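Local coordinates for protein N-alpha-acetyltransferase 30 (Saccharomyces cerevisiae, PDB 6YGB) that acetylates the N-terminal methionine of proteins, including the L-A virus GAG protein, as the acetyl-CoA-dependent catalytic subunit of the NatC complex, at residues Lys20-Ala25 / Ile62-Cys67. Sequence-based numbering, arbitrary orientation. Where two conformers were deposited one is given.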
loop_
_atom_site.group_PDB
_atom_site.type_symbol
_atom_site.label_atom_id
_atom_site.label_comp_id
_atom_site.label_asym_id
_atom_site.label_seq_id
_atom_site.Cartn_x
_atom_site.Cartn_y
_atom_site.Cartn_z
ATOM N N LYS A 20 -21.697 -7.568 20.751
ATOM C CA LYS A 20 -21.589 -7.946 19.346
ATOM C C LYS A 20 -22.594 -7.188 18.492
ATOM O O LYS A 20 -22.263 -6.728 17.395
ATOM C CB LYS A 20 -21.791 -9.454 19.195
ATOM C CG LYS A 20 -21.957 -9.924 17.763
ATOM C CD LYS A 20 -22.005 -11.438 17.691
ATOM C CE LYS A 20 -22.431 -11.913 16.310
ATOM N NZ LYS A 20 -21.595 -11.352 15.213
ATOM N N LYS A 21 -23.825 -7.044 18.979
ATOM C CA LYS A 21 -24.826 -6.285 18.237
ATOM C C LYS A 21 -24.381 -4.844 18.052
ATOM O O LYS A 21 -24.505 -4.279 16.960
ATOM C CB LYS A 21 -26.169 -6.335 18.964
ATOM C CG LYS A 21 -27.301 -5.641 18.228
ATOM C CD LYS A 21 -27.847 -6.532 17.123
ATOM C CE LYS A 21 -28.835 -5.790 16.241
ATOM N NZ LYS A 21 -29.406 -6.680 15.188
ATOM N N LEU A 22 -23.842 -4.239 19.109
ATOM C CA LEU A 22 -23.466 -2.831 19.062
ATOM C C LEU A 22 -22.276 -2.591 18.135
ATOM O O LEU A 22 -22.246 -1.591 17.410
ATOM C CB LEU A 22 -23.164 -2.343 20.478
ATOM C CG LEU A 22 -22.681 -0.907 20.651
ATOM C CD1 LEU A 22 -23.722 0.071 20.135
ATOM C CD2 LEU A 22 -22.361 -0.642 22.116
ATOM N N ILE A 23 -21.289 -3.493 18.140
ATOM C CA ILE A 23 -20.094 -3.286 17.323
ATOM C C ILE A 23 -20.381 -3.573 15.854
ATOM O O ILE A 23 -19.858 -2.893 14.962
ATOM C CB ILE A 23 -18.932 -4.149 17.846
ATOM C CG1 ILE A 23 -18.435 -3.618 19.183
ATOM C CG2 ILE A 23 -17.777 -4.182 16.857
ATOM C CD1 ILE A 23 -17.394 -4.497 19.824
ATOM N N ASP A 24 -21.215 -4.582 15.576
ATOM C CA ASP A 24 -21.440 -5.009 14.197
ATOM C C ASP A 24 -22.169 -3.956 13.371
ATOM O O ASP A 24 -22.037 -3.941 12.142
ATOM C CB ASP A 24 -22.226 -6.320 14.171
ATOM C CG ASP A 24 -21.351 -7.533 14.437
ATOM O OD1 ASP A 24 -20.122 -7.444 14.231
ATOM O OD2 ASP A 24 -21.898 -8.583 14.836
ATOM N N ALA A 25 -22.938 -3.075 14.011
ATOM C CA ALA A 25 -23.740 -2.119 13.253
ATOM C C ALA A 25 -22.868 -1.161 12.449
ATOM O O ALA A 25 -23.208 -0.803 11.316
ATOM C CB ALA A 25 -24.658 -1.346 14.197
ATOM N N ILE A 62 -24.587 0.851 25.775
ATOM C CA ILE A 62 -24.686 1.746 24.626
ATOM C C ILE A 62 -23.324 2.095 24.060
ATOM O O ILE A 62 -23.245 2.670 22.967
ATOM C CB ILE A 62 -25.457 3.032 24.987
ATOM C CG1 ILE A 62 -24.989 3.590 26.340
ATOM C CG2 ILE A 62 -26.944 2.746 25.000
ATOM C CD1 ILE A 62 -23.794 4.515 26.256
ATOM N N GLY A 63 -22.259 1.787 24.771
ATOM C CA GLY A 63 -20.913 1.936 24.252
ATOM C C GLY A 63 -20.066 0.787 24.762
ATOM O O GLY A 63 -20.350 0.192 25.811
ATOM N N CYS A 64 -19.030 0.451 23.985
ATOM C CA CYS A 64 -18.135 -0.630 24.383
ATOM C C CYS A 64 -16.765 -0.459 23.730
ATOM O O CYS A 64 -16.614 0.216 22.708
ATOM C CB CYS A 64 -18.727 -1.997 24.036
ATOM S SG CYS A 64 -18.877 -2.247 22.285
ATOM N N ILE A 65 -15.755 -1.057 24.357
ATOM C CA ILE A 65 -14.386 -1.032 23.850
ATOM C C ILE A 65 -13.786 -2.403 24.114
ATOM O O ILE A 65 -14.056 -3.015 25.152
ATOM C CB ILE A 65 -13.549 0.101 24.488
ATOM C CG1 ILE A 65 -12.190 0.218 23.800
ATOM C CG2 ILE A 65 -13.396 -0.108 25.993
ATOM C CD1 ILE A 65 -11.381 1.372 24.290
ATOM N N VAL A 66 -13.020 -2.913 23.153
ATOM C CA VAL A 66 -12.473 -4.266 23.223
ATOM C C VAL A 66 -10.975 -4.211 22.953
ATOM O O VAL A 66 -10.554 -3.707 21.908
ATOM C CB VAL A 66 -13.151 -5.219 22.218
ATOM C CG1 VAL A 66 -12.601 -6.614 22.371
ATOM C CG2 VAL A 66 -14.664 -5.216 22.397
ATOM N N CYS A 67 -10.174 -4.764 23.871
ATOM C CA CYS A 67 -8.721 -4.652 23.790
ATOM C C CYS A 67 -8.017 -5.981 24.039
ATOM O O CYS A 67 -8.595 -6.936 24.563
ATOM C CB CYS A 67 -8.193 -3.626 24.799
ATOM S SG CYS A 67 -8.976 -2.017 24.683
#
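Leu22 and Ile23, neighbours on helix 13-26, pack against one face of strand 61-72 at Ile62-Val66 in this GNAT fold, where the first helix lies across the central mixed sheet. The short axes run 8.7 Å apart at closest approach and nearly perpendicular, at 86°, so the helix touches the strand with just this adjacent pair. At Ile62 the backbone makes the contact: Leu22 CD2 reaches the carbonyl carbon of Ile62 at 3.5 Å, while the CB of Ile62 points away from the helix and its side chain packs on Glu87 and Tyr90. Ala50 on strand 47-52 pairs with both Ile62 and Gly63, the two-against-one arrangement of a classic beta bulge. Gly63, with no side chain, sits in this bulge and lets the same leucine methyl lie 3.6 Å from its backbone N. Leucine suits this place because its branch point lies one carbon beyond CB; with CG anti to the backbone N (chi1 177°), its methyl groups extend as far as the strand backbone. Cys64 then points back at the helix, and in the conformer given here its small, polarisable sulfur lies near both Leu22 CD2 and Ile23 CG1, a provisional contact because a second conformer was also deposited. Val66 returns to the helix side, a compact beta-branched residue well suited to a strand, and is also covered by Phe39 and Leu40 of helix 33-42. The extended CG1-CD1 arm of Ile23 (chi2 174°) crosses Val66 at a slant, placing Ile23 CD1 3.8 Å from Val66 CG2.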